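Local coordinates for FrnE protein (Deinococcus radiodurans, PDB 5CO3), which probably works as a cytoplasmic thiol-disulfide oxidoreductase of the DsbA-like thioredoxin family, making or rearranging disulfide bonds, at residues Ser51-Pro56 with Ala175-Glu180; Asp15-Ile20 with Phe193-Gly198. All blocks are in the same frame, centred on the assembly; numbering follows the deposited sequence. Where two conformers were deposited one is given.

Contact 1: residues Ser51-Pro56 with Ala175-Glu180; sequences SFELDP and AVRYDE
E53 OE2 lies at the edge of the R177 guanidinium, 2.8 Å from NH1, the carboxylate and guanidinium planes only 9° apart; the salt bridge is short, but as a hydrogen bond it is bent and weak. The same NH1 gives a straighter bond, 2.9 Å long, to E180 OE1, one turn further along helix 173-186, in the guanidinium plane and on the syn lone pair. R177 starts out away from the loop and returns through a bend at chi2 (-66°), which brings NH1 within bonding range of both acids. The acids themselves touch: E53 OE2 and E180 OE2 are 2.6 Å apart, so one carboxyl probably holds a proton. A water joins the two segments, donating to E53 OE1 and P56 O and accepting from R177 NH2.

Nearer the sheet, the backbone takes over. S51 N donates to D179 OD2 (2.9 Å, 171° at the hydrogen), reaching it from above the carboxylate plane. H50 holds the other oxygen of D179, and H117 binds S51 OG.

Apolar contact is slight: S51 CB rests on V176 CG1 at 3.7 Å. E180 CG lies 3.5 Å from S51 O, a buried carbonyl oxygen with no hydrogen-bond partner in the model.

A salt-bridge network of E53, R177 and E180 thus fastens the loop leaving strand 45-51 to a helix of the DsbA-like thioredoxin domain.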
loop_
_atom_site.group_PDB
_atom_site.type_symbol
_atom_site.label_atom_id
_atom_site.label_comp_id
_atom_site.label_asym_id
_atom_site.label_seq_id
_atom_site.Cartn_x
_atom_site.Cartn_y
_atom_site.Cartn_z
ATOM N N SER A 51 -0.924 -3.802 6.114
ATOM C CA SER A 51 0.456 -4.264 6.057
ATOM C C SER A 51 0.594 -5.571 5.300
ATOM O O SER A 51 -0.209 -6.491 5.459
ATOM C CB SER A 51 1.019 -4.432 7.468
ATOM O OG SER A 51 0.812 -3.269 8.241
ATOM N N PHE A 52 1.635 -5.639 4.480
ATOM C CA PHE A 52 2.005 -6.861 3.793
ATOM C C PHE A 52 3.523 -6.866 3.714
ATOM O O PHE A 52 4.130 -5.834 3.411
ATOM C CB PHE A 52 1.382 -6.926 2.402
ATOM C CG PHE A 52 1.508 -8.269 1.736
ATOM C CD1 PHE A 52 2.680 -8.628 1.091
ATOM C CD2 PHE A 52 0.443 -9.158 1.726
ATOM C CE1 PHE A 52 2.794 -9.851 0.466
ATOM C CE2 PHE A 52 0.551 -10.381 1.099
ATOM C CZ PHE A 52 1.735 -10.730 0.473
ATOM N N GLU A 53 4.124 -8.009 4.027
ATOM C CA GLU A 53 5.565 -8.172 3.911
ATOM C C GLU A 53 5.878 -9.231 2.875
ATOM O O GLU A 53 5.474 -10.383 3.026
ATOM C CB GLU A 53 6.184 -8.558 5.259
ATOM C CG GLU A 53 6.505 -7.367 6.146
ATOM C CD GLU A 53 7.031 -7.777 7.514
ATOM O OE1 GLU A 53 8.265 -7.899 7.693
ATOM O OE2 GLU A 53 6.196 -7.987 8.419
ATOM N N LEU A 54 6.587 -8.835 1.819
ATOM C CA LEU A 54 7.054 -9.793 0.825
ATOM C C LEU A 54 7.857 -10.896 1.488
ATOM O O LEU A 54 7.749 -12.057 1.117
ATOM C CB LEU A 54 7.910 -9.111 -0.234
ATOM C CG LEU A 54 7.229 -8.018 -1.049
ATOM C CD1 LEU A 54 8.231 -7.426 -2.022
ATOM C CD2 LEU A 54 6.012 -8.588 -1.766
ATOM N N ASP A 55 8.665 -10.523 2.473
ATOM C CA ASP A 55 9.520 -11.479 3.165
ATOM C C ASP A 55 9.622 -11.130 4.645
ATOM O O ASP A 55 10.535 -10.415 5.060
ATOM C CB ASP A 55 10.911 -11.506 2.524
ATOM C CG ASP A 55 11.831 -12.560 3.136
ATOM O OD1 ASP A 55 11.368 -13.437 3.909
ATOM O OD2 ASP A 55 13.037 -12.510 2.818
ATOM N N PRO A 56 8.675 -11.635 5.444
ATOM C CA PRO A 56 8.610 -11.368 6.884
ATOM C C PRO A 56 9.864 -11.856 7.611
ATOM O O PRO A 56 10.223 -11.315 8.649
ATOM C CB PRO A 56 7.376 -12.162 7.338
ATOM C CG PRO A 56 6.612 -12.466 6.092
ATOM C CD PRO A 56 7.630 -12.575 5.006
ATOM N N ALA A 175 -0.728 -5.537 15.391
ATOM C CA ALA A 175 -1.632 -5.020 14.369
ATOM C C ALA A 175 -1.093 -5.336 12.968
ATOM O O ALA A 175 -1.856 -5.628 12.053
ATOM C CB ALA A 175 -1.840 -3.522 14.544
ATOM N N VAL A 176 0.225 -5.301 12.813
ATOM C CA VAL A 176 0.837 -5.576 11.512
ATOM C C VAL A 176 0.678 -7.060 11.163
ATOM O O VAL A 176 0.322 -7.407 10.039
ATOM C CB VAL A 176 2.342 -5.164 11.491
ATOM C CG1 VAL A 176 3.062 -5.735 10.265
ATOM C CG2 VAL A 176 2.473 -3.642 11.530
ATOM N N ARG A 177 0.932 -7.930 12.140
ATOM C CA ARG A 177 0.813 -9.369 11.927
ATOM C C ARG A 177 -0.627 -9.764 11.601
ATOM O O ARG A 177 -0.863 -10.681 10.813
ATOM C CB ARG A 177 1.311 -10.140 13.155
ATOM C CG ARG A 177 2.806 -10.007 13.383
ATOM C CD ARG A 177 3.601 -10.664 12.270
ATOM N NE ARG A 177 5.032 -10.608 12.549
ATOM C CZ ARG A 177 5.960 -10.217 11.680
ATOM N NH1 ARG A 177 5.622 -9.845 10.450
ATOM N NH2 ARG A 177 7.233 -10.202 12.046
ATOM N N TYR A 178 -1.588 -9.059 12.195
ATOM C CA TYR A 178 -2.993 -9.354 11.944
ATOM C C TYR A 178 -3.358 -8.984 10.513
ATOM O O TYR A 178 -4.093 -9.711 9.843
ATOM C CB TYR A 178 -3.892 -8.619 12.941
ATOM C CG TYR A 178 -3.936 -9.284 14.305
ATOM C CD1 TYR A 178 -3.312 -10.510 14.523
ATOM C CD2 TYR A 178 -4.611 -8.696 15.368
ATOM C CE1 TYR A 178 -3.354 -11.123 15.760
ATOM C CE2 TYR A 178 -4.657 -9.306 16.613
ATOM C CZ TYR A 178 -4.024 -10.519 16.801
ATOM O OH TYR A 178 -4.060 -11.131 18.034
ATOM N N ASP A 179 -2.831 -7.854 10.055
ATOM C CA ASP A 179 -2.977 -7.425 8.663
ATOM C C ASP A 179 -2.488 -8.481 7.682
ATOM O O ASP A 179 -3.146 -8.790 6.690
ATOM C CB ASP A 179 -2.202 -6.131 8.421
ATOM C CG ASP A 179 -3.072 -4.907 8.487
ATOM O OD1 ASP A 179 -4.315 -5.053 8.449
ATOM O OD2 ASP A 179 -2.508 -3.794 8.553
ATOM N N GLU A 180 -1.313 -9.024 7.965
ATOM C CA GLU A 180 -0.695 -10.004 7.091
ATOM C C GLU A 180 -1.438 -11.333 7.110
ATOM O O GLU A 180 -1.576 -11.997 6.078
ATOM C CB GLU A 180 0.768 -10.189 7.494
ATOM C CG GLU A 180 1.559 -8.902 7.337
ATOM C CD GLU A 180 2.928 -8.928 7.988
ATOM O OE1 GLU A 180 3.197 -9.800 8.837
ATOM O OE2 GLU A 180 3.737 -8.054 7.650
HETATM O O HOH W 1 8.959 -9.278 9.939
#

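Contact 2: residues Asp15-Ile20 with Phe193-Gly198; sequences DIWSDI and FFVLGG
D15, I16 and W17 pair with V195, F194 and F193 as neighbouring antiparallel strands, their axes 4.8 Å apart at closest approach. D15 with V195 and W17 with F193 are hydrogen-bonded pairs, each closed by two backbone bonds; the shortest, D15 N to V195 O and V195 N to D15 O, are both 2.8 Å. I16 with F194 is the non-hydrogen-bonded pair between them, where I16 CA-H approaches F193 O and F194 CA-H approaches D15 O.

Packing is tightest on the buried face of I16 and F194, whose side chains run side by side in the same direction. I16 CD1 comes within 3.7 Å of F194 CE2, while CG2 sits 4.0 Å above one face of the ring, offset toward its rim. With chi1 at -47°, CG1 swings beside the backbone N and the chain then extends, laying CD1 along the CD2-CE2 side of the phenyl. Cutting I16 back to an alanine is likely to leave that side of the F194 ring without its apolar cover and open a gap next to V47 and W49 of strand 45-51.

The other face is looser. W17 CZ3 meets V195 CG2 obliquely at 3.9 Å, and the F193 ring, though it starts on this face, leads away from strand 12-18; F193 and V195 are both partly exposed. Helix 173-186 covers the indole, which also stacks on H50. Toward the turn, a water bridges D15 OD2 (2.6 Å) and G198 N; D15 is held as well by R13 and H50.

These two strands form the centre of a mixed four-stranded sheet, with helices on its faces, the core of the thioredoxin fold.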
loop_
_atom_site.group_PDB
_atom_site.type_symbol
_atom_site.label_atom_id
_atom_site.label_comp_id
_atom_site.label_asym_id
_atom_site.label_seq_id
_atom_site.Cartn_x
_atom_site.Cartn_y
_atom_site.Cartn_z
ATOM N N ASP A 15 -9.740 -1.135 0.767
ATOM C CA ASP A 15 -8.651 -1.726 1.540
ATOM C C ASP A 15 -7.493 -2.095 0.639
ATOM O O ASP A 15 -7.674 -2.814 -0.344
ATOM C CB ASP A 15 -9.151 -2.962 2.289
ATOM C CG ASP A 15 -10.179 -2.617 3.316
ATOM O OD1 ASP A 15 -9.775 -2.113 4.382
ATOM O OD2 ASP A 15 -11.391 -2.810 3.049
ATOM N N ILE A 16 -6.299 -1.606 0.958
ATOM C CA ILE A 16 -5.153 -1.875 0.106
ATOM C C ILE A 16 -4.032 -2.536 0.885
ATOM O O ILE A 16 -3.510 -1.974 1.854
ATOM C CB ILE A 16 -4.615 -0.596 -0.558
ATOM C CG1 ILE A 16 -5.765 0.220 -1.158
ATOM C CG2 ILE A 16 -3.598 -0.952 -1.637
ATOM C CD1 ILE A 16 -5.320 1.529 -1.759
ATOM N N TRP A 17 -3.665 -3.737 0.454
ATOM C CA TRP A 17 -2.492 -4.406 1.013
ATOM C C TRP A 17 -1.269 -4.049 0.185
ATOM O O TRP A 17 -1.308 -4.038 -1.045
ATOM C CB TRP A 17 -2.702 -5.918 1.063
ATOM C CG TRP A 17 -3.413 -6.371 2.312
ATOM C CD1 TRP A 17 -2.837 -6.815 3.467
ATOM C CD2 TRP A 17 -4.828 -6.409 2.529
ATOM N NE1 TRP A 17 -3.804 -7.135 4.389
ATOM C CE2 TRP A 17 -5.038 -6.899 3.837
ATOM C CE3 TRP A 17 -5.937 -6.084 1.743
ATOM C CZ2 TRP A 17 -6.312 -7.062 4.377
ATOM C CZ3 TRP A 17 -7.206 -6.256 2.281
ATOM C CH2 TRP A 17 -7.380 -6.739 3.585
ATOM N N SER A 18 -0.171 -3.746 0.869
ATOM C CA SER A 18 0.978 -3.189 0.191
ATOM C C SER A 18 2.225 -3.436 1.034
ATOM O O SER A 18 2.124 -3.528 2.255
ATOM C CB SER A 18 0.769 -1.699 -0.037
ATOM O OG SER A 18 1.886 -1.122 -0.660
ATOM N N ASP A 19 3.372 -3.558 0.372
ATOM C CA ASP A 19 4.660 -3.554 1.060
ATOM C C ASP A 19 5.488 -2.376 0.586
ATOM O O ASP A 19 5.498 -2.026 -0.594
ATOM C CB ASP A 19 5.440 -4.857 0.831
ATOM C CG ASP A 19 6.568 -5.060 1.855
ATOM O OD1 ASP A 19 6.712 -4.238 2.791
ATOM O OD2 ASP A 19 7.294 -6.060 1.730
ATOM N N ILE A 20 6.180 -1.769 1.543
ATOM C CA ILE A 20 7.074 -0.654 1.265
ATOM C C ILE A 20 8.185 -1.092 0.318
ATOM O O ILE A 20 8.658 -0.298 -0.505
ATOM C CB ILE A 20 7.667 -0.091 2.577
ATOM C CG1 ILE A 20 6.556 0.568 3.393
ATOM C CG2 ILE A 20 8.787 0.905 2.306
ATOM C CD1 ILE A 20 6.524 0.183 4.829
ATOM N N PHE A 193 -2.663 -5.125 -3.591
ATOM C CA PHE A 193 -3.941 -5.792 -3.755
ATOM C C PHE A 193 -5.040 -4.881 -3.232
ATOM O O PHE A 193 -4.999 -4.449 -2.083
ATOM C CB PHE A 193 -3.958 -7.143 -3.031
ATOM C CG PHE A 193 -5.082 -8.041 -3.460
ATOM C CD1 PHE A 193 -6.349 -7.875 -2.940
ATOM C CD2 PHE A 193 -4.870 -9.043 -4.394
ATOM C CE1 PHE A 193 -7.395 -8.700 -3.336
ATOM C CE2 PHE A 193 -5.903 -9.867 -4.795
ATOM C CZ PHE A 193 -7.166 -9.699 -4.264
ATOM N N PHE A 194 -6.027 -4.604 -4.085
ATOM C CA PHE A 194 -7.138 -3.729 -3.728
ATOM C C PHE A 194 -8.410 -4.501 -3.403
ATOM O O PHE A 194 -8.781 -5.443 -4.106
ATOM C CB PHE A 194 -7.447 -2.755 -4.867
ATOM C CG PHE A 194 -6.290 -1.907 -5.286
ATOM C CD1 PHE A 194 -5.319 -2.405 -6.143
ATOM C CD2 PHE A 194 -6.180 -0.600 -4.848
ATOM C CE1 PHE A 194 -4.264 -1.623 -6.550
ATOM C CE2 PHE A 194 -5.131 0.192 -5.251
ATOM C CZ PHE A 194 -4.163 -0.319 -6.111
ATOM N N VAL A 195 -9.081 -4.098 -2.330
ATOM C CA VAL A 195 -10.399 -4.623 -2.020
ATOM C C VAL A 195 -11.356 -3.442 -1.944
ATOM O O VAL A 195 -11.131 -2.498 -1.181
ATOM C CB VAL A 195 -10.418 -5.420 -0.707
ATOM C CG1 VAL A 195 -11.834 -5.859 -0.384
ATOM C CG2 VAL A 195 -9.496 -6.619 -0.812
ATOM N N LEU A 196 -12.400 -3.479 -2.762
ATOM C CA LEU A 196 -13.350 -2.381 -2.820
ATOM C C LEU A 196 -14.727 -2.816 -2.307
ATOM O O LEU A 196 -15.275 -3.850 -2.716
ATOM C CB LEU A 196 -13.446 -1.837 -4.250
ATOM C CG LEU A 196 -12.203 -1.201 -4.883
ATOM C CD1 LEU A 196 -11.317 -2.223 -5.599
ATOM C CD2 LEU A 196 -12.618 -0.101 -5.843
ATOM N N GLY A 197 -15.269 -2.039 -1.372
ATOM C CA GLY A 197 -16.580 -2.321 -0.812
ATOM C C GLY A 197 -16.671 -3.660 -0.100
ATOM O O GLY A 197 -17.762 -4.205 0.087
ATOM N N GLY A 198 -15.515 -4.196 0.285
ATOM C CA GLY A 198 -15.443 -5.454 1.007
ATOM C C GLY A 198 -15.839 -6.642 0.155
ATOM O O GLY A 198 -15.961 -7.759 0.651
HETATM O O HOH W 2 -12.943 -2.978 0.994
#

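How the contacts relate
From the N terminus, strand 12-18 supplies the first half of contact 2; strand 45-51 then pairs parallel to it and runs into the loop of contact 1. The chain passes through the mostly helical insertion before helix 173-186 returns to close contact 1, and strand 193-196, next in the chain, closes contact 2. Contact 1 is therefore nested within the larger loop closed by contact 2. Their centres lie 12 Å apart and they touch directly: W17 NE1 probably bonds to D179 O, and D19 OD2 to L54 N. Together they tie the central sheet to the loop after strand 45-51 and to helix 173-186.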